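Local structure of hemolysin activator protein CdiB (6WIL) at residues Ser10-Leu13 with Gln14-Leu18; Gln75-Phe78 with Val79-Ile83; Ile448-Pro451 with Asn452-Phe455; Ala488-Pro491 with Asn492-Phe495. The protein probably acts as the outer-membrane two-partner secretion transporter that exports the CdiA toxin in contact-dependent growth inhibition. All blocks are in the same frame, centred on the assembly; numbering follows the deposited sequence.

Contact 1 (Ser10-Leu13 with Gln14-Leu18)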
loop_
_atom_site.group_PDB
_atom_site.type_symbol
_atom_site.label_atom_id
_atom_site.label_comp_id
_atom_site.label_asym_id
_atom_site.label_seq_id
_atom_site.Cartn_x
_atom_site.Cartn_y
_atom_site.Cartn_z
ATOM N N SER A 10 -14.480 22.108 -8.186
ATOM C CA SER A 10 -13.020 22.164 -8.208
ATOM C C SER A 10 -12.402 21.493 -6.986
ATOM O O SER A 10 -11.306 20.930 -7.084
ATOM C CB SER A 10 -12.546 23.616 -8.309
ATOM O OG SER A 10 -12.400 24.020 -9.660
ATOM N N GLN A 11 -13.077 21.543 -5.836
ATOM C CA GLN A 11 -12.535 20.927 -4.629
ATOM C C GLN A 11 -12.689 19.411 -4.638
ATOM O O GLN A 11 -11.837 18.706 -4.086
ATOM C CB GLN A 11 -13.206 21.517 -3.384
ATOM C CG GLN A 11 -12.317 22.453 -2.562
ATOM C CD GLN A 11 -11.304 21.711 -1.697
ATOM O OE1 GLN A 11 -11.107 20.504 -1.838
ATOM N NE2 GLN A 11 -10.660 22.437 -0.789
ATOM N N VAL A 12 -13.760 18.896 -5.247
ATOM C CA VAL A 12 -13.910 17.449 -5.396
ATOM C C VAL A 12 -12.799 16.893 -6.277
ATOM O O VAL A 12 -12.155 15.890 -5.943
ATOM C CB VAL A 12 -15.302 17.111 -5.961
ATOM C CG1 VAL A 12 -15.310 15.715 -6.569
ATOM C CG2 VAL A 12 -16.356 17.220 -4.872
ATOM N N LEU A 13 -12.558 17.542 -7.420
ATOM C CA LEU A 13 -11.500 17.100 -8.321
ATOM C C LEU A 13 -10.131 17.200 -7.663
ATOM O O LEU A 13 -9.248 16.379 -7.940
ATOM C CB LEU A 13 -11.536 17.924 -9.609
ATOM C CG LEU A 13 -10.599 17.481 -10.733
ATOM C CD1 LEU A 13 -11.203 16.330 -11.532
ATOM C CD2 LEU A 13 -10.246 18.653 -11.636
ATOM N N GLN A 14 -9.936 18.192 -6.793
ATOM C CA GLN A 14 -8.676 18.307 -6.067
ATOM C C GLN A 14 -8.501 17.159 -5.078
ATOM O O GLN A 14 -7.403 16.604 -4.953
ATOM C CB GLN A 14 -8.607 19.659 -5.352
ATOM C CG GLN A 14 -7.586 19.746 -4.225
ATOM C CD GLN A 14 -6.149 19.815 -4.716
ATOM O OE1 GLN A 14 -5.889 19.879 -5.919
ATOM N NE2 GLN A 14 -5.206 19.809 -3.780
ATOM N N ASP A 15 -9.574 16.780 -4.377
ATOM C CA ASP A 15 -9.481 15.674 -3.424
ATOM C C ASP A 15 -9.185 14.356 -4.131
ATOM O O ASP A 15 -8.362 13.565 -3.654
ATOM C CB ASP A 15 -10.770 15.565 -2.610
ATOM C CG ASP A 15 -10.910 16.671 -1.582
ATOM O OD1 ASP A 15 -10.080 17.605 -1.591
ATOM O OD2 ASP A 15 -11.849 16.605 -0.758
ATOM N N GLN A 16 -9.852 14.097 -5.259
ATOM C CA GLN A 16 -9.564 12.889 -6.027
ATOM C C GLN A 16 -8.120 12.881 -6.513
ATOM O O GLN A 16 -7.432 11.855 -6.429
ATOM C CB GLN A 16 -10.527 12.769 -7.209
ATOM C CG GLN A 16 -11.994 12.609 -6.825
ATOM C CD GLN A 16 -12.888 12.356 -8.029
ATOM O OE1 GLN A 16 -12.585 12.782 -9.145
ATOM N NE2 GLN A 16 -13.992 11.649 -7.809
ATOM N N ARG A 17 -7.643 14.019 -7.025
ATOM C CA ARG A 17 -6.251 14.112 -7.453
ATOM C C ARG A 17 -5.302 13.932 -6.275
ATOM O O ARG A 17 -4.245 13.302 -6.409
ATOM C CB ARG A 17 -6.003 15.456 -8.138
ATOM C CG ARG A 17 -4.629 15.572 -8.785
ATOM C CD ARG A 17 -4.262 17.017 -9.080
ATOM N NE ARG A 17 -3.769 17.711 -7.892
ATOM C CZ ARG A 17 -2.507 17.667 -7.474
ATOM N NH1 ARG A 17 -1.609 16.959 -8.146
ATOM N NH2 ARG A 17 -2.144 18.327 -6.383
ATOM N N LEU A 18 -5.661 14.482 -5.111
ATOM C CA LEU A 18 -4.835 14.309 -3.920
ATOM C C LEU A 18 -4.743 12.844 -3.518
ATOM O O LEU A 18 -3.662 12.353 -3.170
ATOM C CB LEU A 18 -5.393 15.136 -2.762
ATOM C CG LEU A 18 -4.669 16.435 -2.411
ATOM C CD1 LEU A 18 -5.171 16.965 -1.079
ATOM C CD2 LEU A 18 -3.164 16.213 -2.374
#

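Contact 2 (Gln75-Phe78 with Val79-Ile83)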
loop_
_atom_site.group_PDB
_atom_site.type_symbol
_atom_site.label_atom_id
_atom_site.label_comp_id
_atom_site.label_asym_id
_atom_site.label_seq_id
_atom_site.Cartn_x
_atom_site.Cartn_y
_atom_site.Cartn_z
ATOM N N GLN A 75 9.353 -18.945 23.977
ATOM C CA GLN A 75 8.971 -18.470 22.654
ATOM C C GLN A 75 8.757 -19.608 21.663
ATOM O O GLN A 75 8.046 -19.423 20.669
ATOM C CB GLN A 75 10.041 -17.514 22.125
ATOM C CG GLN A 75 9.731 -16.879 20.778
ATOM C CD GLN A 75 10.854 -15.985 20.283
ATOM O OE1 GLN A 75 11.948 -15.980 20.845
ATOM N NE2 GLN A 75 10.584 -15.218 19.232
ATOM N N PHE A 76 9.339 -20.782 21.912
ATOM C CA PHE A 76 9.350 -21.865 20.936
ATOM C C PHE A 76 8.411 -23.012 21.285
ATOM O O PHE A 76 8.467 -24.057 20.630
ATOM C CB PHE A 76 10.772 -22.395 20.758
ATOM C CG PHE A 76 11.666 -21.465 19.993
ATOM C CD1 PHE A 76 11.434 -21.214 18.651
ATOM C CD2 PHE A 76 12.732 -20.836 20.615
ATOM C CE1 PHE A 76 12.254 -20.360 17.939
ATOM C CE2 PHE A 76 13.554 -19.978 19.909
ATOM C CZ PHE A 76 13.317 -19.743 18.568
ATOM N N ASN A 77 7.535 -22.840 22.279
ATOM C CA ASN A 77 6.622 -23.915 22.650
ATOM C C ASN A 77 5.630 -24.249 21.541
ATOM O O ASN A 77 5.007 -25.315 21.589
ATOM C CB ASN A 77 5.867 -23.564 23.937
ATOM C CG ASN A 77 5.056 -22.286 23.816
ATOM O OD1 ASN A 77 4.115 -22.204 23.025
ATOM N ND2 ASN A 77 5.403 -21.288 24.622
ATOM N N PHE A 78 5.472 -23.374 20.544
ATOM C CA PHE A 78 4.578 -23.674 19.431
ATOM C C PHE A 78 5.061 -24.864 18.612
ATOM O O PHE A 78 4.265 -25.470 17.887
ATOM C CB PHE A 78 4.424 -22.446 18.526
ATOM C CG PHE A 78 5.651 -22.123 17.725
ATOM C CD1 PHE A 78 6.665 -21.351 18.268
ATOM C CD2 PHE A 78 5.788 -22.579 16.423
ATOM C CE1 PHE A 78 7.797 -21.046 17.532
ATOM C CE2 PHE A 78 6.921 -22.284 15.682
ATOM C CZ PHE A 78 7.926 -21.515 16.238
ATOM N N VAL A 79 6.347 -25.202 18.700
ATOM C CA VAL A 79 6.862 -26.378 18.008
ATOM C C VAL A 79 6.290 -27.648 18.626
ATOM O O VAL A 79 5.821 -28.546 17.917
ATOM C CB VAL A 79 8.400 -26.378 18.029
ATOM C CG1 VAL A 79 8.941 -27.750 17.660
ATOM C CG2 VAL A 79 8.944 -25.307 17.088
ATOM N N ILE A 80 6.319 -27.743 19.957
ATOM C CA ILE A 80 5.729 -28.895 20.631
ATOM C C ILE A 80 4.210 -28.856 20.513
ATOM O O ILE A 80 3.559 -29.898 20.362
ATOM C CB ILE A 80 6.188 -28.951 22.099
ATOM C CG1 ILE A 80 7.705 -29.124 22.174
ATOM C CG2 ILE A 80 5.496 -30.088 22.838
ATOM C CD1 ILE A 80 8.200 -30.399 21.532
ATOM N N LYS A 81 3.624 -27.655 20.579
ATOM C CA LYS A 81 2.187 -27.505 20.369
ATOM C C LYS A 81 1.753 -28.132 19.050
ATOM O O LYS A 81 0.774 -28.885 18.998
ATOM C CB LYS A 81 1.802 -26.025 20.395
ATOM C CG LYS A 81 1.246 -25.513 21.710
ATOM C CD LYS A 81 0.413 -24.262 21.457
ATOM C CE LYS A 81 0.824 -23.109 22.353
ATOM N NZ LYS A 81 0.642 -21.801 21.660
ATOM N N ALA A 82 2.476 -27.827 17.969
ATOM C CA ALA A 82 2.100 -28.355 16.663
ATOM C C ALA A 82 2.245 -29.871 16.614
ATOM O O ALA A 82 1.422 -30.554 15.995
ATOM C CB ALA A 82 2.935 -27.696 15.566
ATOM N N ILE A 83 3.278 -30.413 17.266
ATOM C CA ILE A 83 3.461 -31.864 17.297
ATOM C C ILE A 83 2.273 -32.533 17.973
ATOM O O ILE A 83 1.639 -33.434 17.411
ATOM C CB ILE A 83 4.779 -32.229 18.004
ATOM C CG1 ILE A 83 5.984 -31.714 17.213
ATOM C CG2 ILE A 83 4.870 -33.738 18.203
ATOM C CD1 ILE A 83 6.114 -32.325 15.842
#

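Contact 3 (Ile448-Pro451 with Asn452-Phe455)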
loop_
_atom_site.group_PDB
_atom_site.type_symbol
_atom_site.label_atom_id
_atom_site.label_comp_id
_atom_site.label_asym_id
_atom_site.label_seq_id
_atom_site.Cartn_x
_atom_site.Cartn_y
_atom_site.Cartn_z
ATOM N N ILE A 448 -26.249 11.618 7.411
ATOM C CA ILE A 448 -26.183 12.618 6.355
ATOM C C ILE A 448 -24.789 13.224 6.313
ATOM O O ILE A 448 -24.182 13.509 7.354
ATOM C CB ILE A 448 -27.254 13.702 6.577
ATOM C CG1 ILE A 448 -28.654 13.082 6.560
ATOM C CG2 ILE A 448 -27.130 14.810 5.541
ATOM C CD1 ILE A 448 -28.913 12.200 5.369
ATOM N N LEU A 449 -24.270 13.413 5.104
ATOM C CA LEU A 449 -22.978 14.043 4.890
ATOM C C LEU A 449 -23.162 15.437 4.306
ATOM O O LEU A 449 -24.144 15.714 3.611
ATOM C CB LEU A 449 -22.107 13.212 3.946
ATOM C CG LEU A 449 -21.662 11.832 4.419
ATOM C CD1 LEU A 449 -20.864 11.152 3.322
ATOM C CD2 LEU A 449 -20.842 11.947 5.692
ATOM N N VAL A 450 -22.200 16.309 4.593
ATOM C CA VAL A 450 -22.115 17.618 3.953
ATOM C C VAL A 450 -21.699 17.378 2.504
ATOM O O VAL A 450 -21.251 16.269 2.178
ATOM C CB VAL A 450 -21.139 18.545 4.698
ATOM C CG1 VAL A 450 -21.378 18.469 6.201
ATOM C CG2 VAL A 450 -19.697 18.205 4.352
ATOM N N PRO A 451 -21.845 18.357 1.602
ATOM C CA PRO A 451 -21.558 18.081 0.181
ATOM C C PRO A 451 -20.150 17.566 -0.105
ATOM O O PRO A 451 -19.998 16.644 -0.917
ATOM C CB PRO A 451 -21.814 19.438 -0.485
ATOM C CG PRO A 451 -22.857 20.067 0.371
ATOM C CD PRO A 451 -22.533 19.649 1.779
ATOM N N ASN A 452 -19.117 18.122 0.532
ATOM C CA ASN A 452 -17.751 17.717 0.206
ATOM C C ASN A 452 -17.443 16.284 0.620
ATOM O O ASN A 452 -16.529 15.674 0.055
ATOM C CB ASN A 452 -16.750 18.662 0.866
ATOM C CG ASN A 452 -17.115 20.111 0.669
ATOM O OD1 ASN A 452 -18.143 20.570 1.165
ATOM N ND2 ASN A 452 -16.270 20.850 -0.049
ATOM N N ASP A 453 -18.175 15.733 1.588
ATOM C CA ASP A 453 -17.939 14.373 2.059
ATOM C C ASP A 453 -18.571 13.310 1.172
ATOM O O ASP A 453 -18.393 12.117 1.446
ATOM C CB ASP A 453 -18.465 14.208 3.488
ATOM C CG ASP A 453 -17.443 14.595 4.534
ATOM O OD1 ASP A 453 -16.237 14.622 4.207
ATOM O OD2 ASP A 453 -17.844 14.858 5.688
ATOM N N ARG A 454 -19.294 13.697 0.128
ATOM C CA ARG A 454 -20.024 12.729 -0.672
ATOM C C ARG A 454 -19.096 12.002 -1.642
ATOM O O ARG A 454 -17.949 12.396 -1.875
ATOM C CB ARG A 454 -21.156 13.409 -1.433
ATOM C CG ARG A 454 -22.201 14.039 -0.536
ATOM C CD ARG A 454 -23.517 14.177 -1.269
ATOM N NE ARG A 454 -23.561 15.336 -2.154
ATOM C CZ ARG A 454 -24.197 16.467 -1.867
ATOM N NH1 ARG A 454 -24.847 16.592 -0.717
ATOM N NH2 ARG A 454 -24.187 17.473 -2.732
ATOM N N PHE A 455 -19.620 10.921 -2.212
ATOM C CA PHE A 455 -18.913 10.101 -3.187
ATOM C C PHE A 455 -19.351 10.529 -4.583
ATOM O O PHE A 455 -20.538 10.451 -4.914
ATOM C CB PHE A 455 -19.214 8.622 -2.944
ATOM C CG PHE A 455 -18.290 7.678 -3.660
ATOM C CD1 PHE A 455 -18.525 7.324 -4.978
ATOM C CD2 PHE A 455 -17.208 7.119 -3.003
ATOM C CE1 PHE A 455 -17.688 6.442 -5.631
ATOM C CE2 PHE A 455 -16.366 6.236 -3.651
ATOM C CZ PHE A 455 -16.607 5.897 -4.966
#

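Contact 4 (Ala488-Pro491 with Asn492-Phe495)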
loop_
_atom_site.group_PDB
_atom_site.type_symbol
_atom_site.label_atom_id
_atom_site.label_comp_id
_atom_site.label_asym_id
_atom_site.label_seq_id
_atom_site.Cartn_x
_atom_site.Cartn_y
_atom_site.Cartn_z
ATOM N N ALA A 488 2.743 -3.389 -27.118
ATOM C CA ALA A 488 2.766 -3.077 -28.533
ATOM C C ALA A 488 3.933 -3.797 -29.202
ATOM O O ALA A 488 4.864 -4.245 -28.527
ATOM C CB ALA A 488 2.879 -1.568 -28.724
ATOM N N PRO A 489 3.906 -3.936 -30.532
ATOM C CA PRO A 489 5.063 -4.537 -31.220
ATOM C C PRO A 489 6.343 -3.740 -31.032
ATOM O O PRO A 489 7.444 -4.296 -31.138
ATOM C CB PRO A 489 4.619 -4.563 -32.689
ATOM C CG PRO A 489 3.573 -3.487 -32.784
ATOM C CD PRO A 489 2.848 -3.537 -31.477
ATOM N N ILE A 490 6.220 -2.453 -30.732
ATOM C CA ILE A 490 7.335 -1.546 -30.482
ATOM C C ILE A 490 7.737 -1.686 -29.015
ATOM O O ILE A 490 6.861 -1.859 -28.157
ATOM C CB ILE A 490 6.921 -0.110 -30.840
ATOM C CG1 ILE A 490 6.375 -0.074 -32.270
ATOM C CG2 ILE A 490 8.060 0.863 -30.672
ATOM C CD1 ILE A 490 7.215 -0.846 -33.273
ATOM N N PRO A 491 9.026 -1.645 -28.673
ATOM C CA PRO A 491 9.415 -1.816 -27.268
ATOM C C PRO A 491 8.944 -0.669 -26.385
ATOM O O PRO A 491 8.721 0.455 -26.844
ATOM C CB PRO A 491 10.948 -1.873 -27.329
ATOM C CG PRO A 491 11.302 -1.191 -28.612
ATOM C CD PRO A 491 10.201 -1.579 -29.558
ATOM N N ASN A 492 8.781 -0.982 -25.095
ATOM C CA ASN A 492 8.434 -0.008 -24.054
ATOM C C ASN A 492 7.130 0.728 -24.355
ATOM O O ASN A 492 6.971 1.901 -24.008
ATOM C CB ASN A 492 9.575 0.986 -23.829
ATOM C CG ASN A 492 10.718 0.385 -23.042
ATOM O OD1 ASN A 492 10.530 -0.106 -21.928
ATOM N ND2 ASN A 492 11.911 0.407 -23.623
ATOM N N THR A 493 6.185 0.040 -24.987
ATOM C CA THR A 493 4.892 0.606 -25.339
ATOM C C THR A 493 3.809 -0.413 -25.022
ATOM O O THR A 493 4.064 -1.618 -24.964
ATOM C CB THR A 493 4.828 0.986 -26.824
ATOM O OG1 THR A 493 6.103 1.481 -27.246
ATOM C CG2 THR A 493 3.775 2.057 -27.062
ATOM N N GLN A 494 2.588 0.078 -24.820
ATOM C CA GLN A 494 1.470 -0.818 -24.573
ATOM C C GLN A 494 0.159 -0.110 -24.885
ATOM O O GLN A 494 0.006 1.083 -24.606
ATOM C CB GLN A 494 1.475 -1.336 -23.125
ATOM C CG GLN A 494 1.587 -0.268 -22.050
ATOM C CD GLN A 494 1.374 -0.827 -20.651
ATOM O OE1 GLN A 494 0.630 -0.258 -19.849
ATOM N NE2 GLN A 494 2.024 -1.948 -20.354
ATOM N N PHE A 495 -0.768 -0.851 -25.489
ATOM C CA PHE A 495 -2.139 -0.402 -25.687
ATOM C C PHE A 495 -2.995 -0.856 -24.514
ATOM O O PHE A 495 -2.705 -1.868 -23.871
ATOM C CB PHE A 495 -2.726 -0.960 -26.985
ATOM C CG PHE A 495 -1.850 -0.765 -28.187
ATOM C CD1 PHE A 495 -1.677 0.493 -28.738
ATOM C CD2 PHE A 495 -1.213 -1.844 -28.780
ATOM C CE1 PHE A 495 -0.876 0.676 -29.848
ATOM C CE2 PHE A 495 -0.411 -1.669 -29.893
ATOM C CZ PHE A 495 -0.242 -0.406 -30.427
#

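Contact 1 (Ser10-Leu13 with Gln14-Leu18)
Q14 and S10 meet one turn apart on an alpha helix, 8-27, which lies inside the beta barrel like the plug helix of related TpsB transporters. Four successive i to i+4 bonds cross here; in the straightest, Q16 N donates to V12 O at 3.0 Å with an N-H...O angle of 170°. The side chains then fan out round the helix. Q14 swings its CG away from its own backbone N (chi1 162°) and bends at chi2 (73°), a pair of rotations that carries the amide to the barrel wall, where NE2 gives hydrogen bonds to S270 OG and N289 OD1. Its first methylene stays behind, with CB 3.4 Å from S10 O. In D15 CG lies beside the backbone N, and this brings the carboxylate back over the preceding turn, D15 CG being 3.4 Å from Q11 O. Q16 rests its CG 3.4 Å from V12 O, while its amide carbon CD comes within 4.4 Å of V12 CG1. Y461, from the loop between strands 455-457 and 472-474, is touched by L13, Q16 and R17, so the helix is held between that loop and the strands. R17 touches M235, N237, N255 and S257, and its NH2 makes a weak bond to S270 OG, a hydroxyl it shares with Q14. Beside them, Q14 OE1 lies in the plane of the R17 guanidinium at its edge, 3.6 Å from R17 NE.

Contact 2 (Gln75-Phe78 with Val79-Ile83)
F76 accepts the first bond of the turn that starts helix 77-85: V79 N reaches F76 O at 3.1 Å in an i to i+3 bond, and V79 CB rests 3.5 Å from the same oxygen. The phenyl group of F76 meanwhile turns away into the domain core. N77 follows, and its carbonyl oxygen O receives K81 N at 2.9 Å, close to straight (165°), the first full i to i+4 bond here. Its side chain runs alongside that of K81 in the same direction; N77 OD1 is 3.5 Å from K81 CE, with K81 NZ a little farther at 3.8 Å. F78 has CG wedged between its backbone N and carbonyl carbon (chi1 71°). This rotation places the ring beside V79, whose CG2 lies over one face in a CH-pi contact, 4.1 Å from the centroid of the F78 ring and offset toward the rim, while Q75 O lies at the ring edge. K114 adds a cation-pi interaction to F78. In this POTRA domain the helix packs against helix 97-113 through V79 on A107 and A82 on E110, and on strands 59-62 and 132-149 through I80 and F76; F76 also meets F116 edge-to-face.

Contact 3 (Ile448-Pro451 with Asn452-Phe455)
The guanidinium of R454 lies flat against P451, whose CA sits 3.6 Å above its plane and over its centre, while P451 CB comes within 3.8 Å of R454 NH2. A bend at chi3 (-80°) folds the arginine back across the proline. R454 NH1 bonds to N508 OD1, and NE makes a weak bond to S473 OG. The carboxylate of D453, the second flat group, forms a salt bridge through OD1 to R383. Alongside the carboxylate pass two methyls of the turn, V450 CG2 at 4.1 Å and L449 CD2 at 4.2 Å from D453 OD2. Two overlapping type I beta turns shape the backbone. D453 N donates to V450 O and R454 N to P451 O, both at 3.2 Å; the second is the straighter at 163°. These turns belong to the long loop between strands 432-444 and 476-487, the sixth extracellular loop of the Omp85 superfamily, which in this protein carries the family's VRGF sequence. P451 O is gripped twice, for Y456 OH also bonds to it. L449 lies across the D453 side chain at about a right angle, CB to CB 3.8 Å, and Q443 of strand 432-444 both touches L449 and donates its NE2 to D453 O. P451 and N452 touch L8 of helix 8-27.

Contact 4 (Ala488-Pro491 with Asn492-Phe495)
A short beta hairpin turn joins barrel strands 476-487 and 493-505, and A488 and T493 close it. A488 N donates to T493 O at 3.1 Å with an N-H...O angle of 164°. The side chains of the same pair meet too, A488 CB lying 3.7 Å from T493 CB. Between them the chain rounds the loop through P489, I490, P491 and N492. The two prolines probably stiffen this path, and N492, with phi +58°, takes the left-handed conformation that turns the chain back into the strand. T493 ties the loop internally: its hydroxyl lies beside its own backbone N (chi1 -36°), the rotation that brings OG1 down to the carbonyl oxygen O of P491, to which it donates at 2.8 Å. I490 runs side by side with T493, its CG2 4.0 Å from T493 OG1. F495 lies against the start of the turn. Its ring corner does the touching, with CE2 3.5 Å from A488 CB, and P489 CD arrives at the ring edge, near its plane, 4.1 Å from F495 CE2. F495 and L486 make the backbone pair along the two hairpin strands, and on the other flank N492 and Q494 join Y526 and R524 of strand 515-526 through backbone hydrogen bonds. Such tight links between neighbouring antiparallel strands are typical of the periplasmic end of outer-membrane beta barrels, where this one probably lies.

From the N terminus, the chain first forms contact 1 on the helix within the barrel, then contact 2 in the first POTRA domain, with centres 52 Å apart on opposite sides of the chain's centre. After the second POTRA domain and most of the barrel strands come contact 3, in the long loop after strand 432-444, and contact 4, at the next hairpin. All four are local and in series; none nests in or crosses another. Contact 4 closes a strand-to-strand hairpin, contact 3 turns the loop back on itself, and contacts 1 and 2 are helical turns. Contacts 1 and 3 approach within about 5 Å at their nearest atoms, and the loop touches L8 near the start of the same helix.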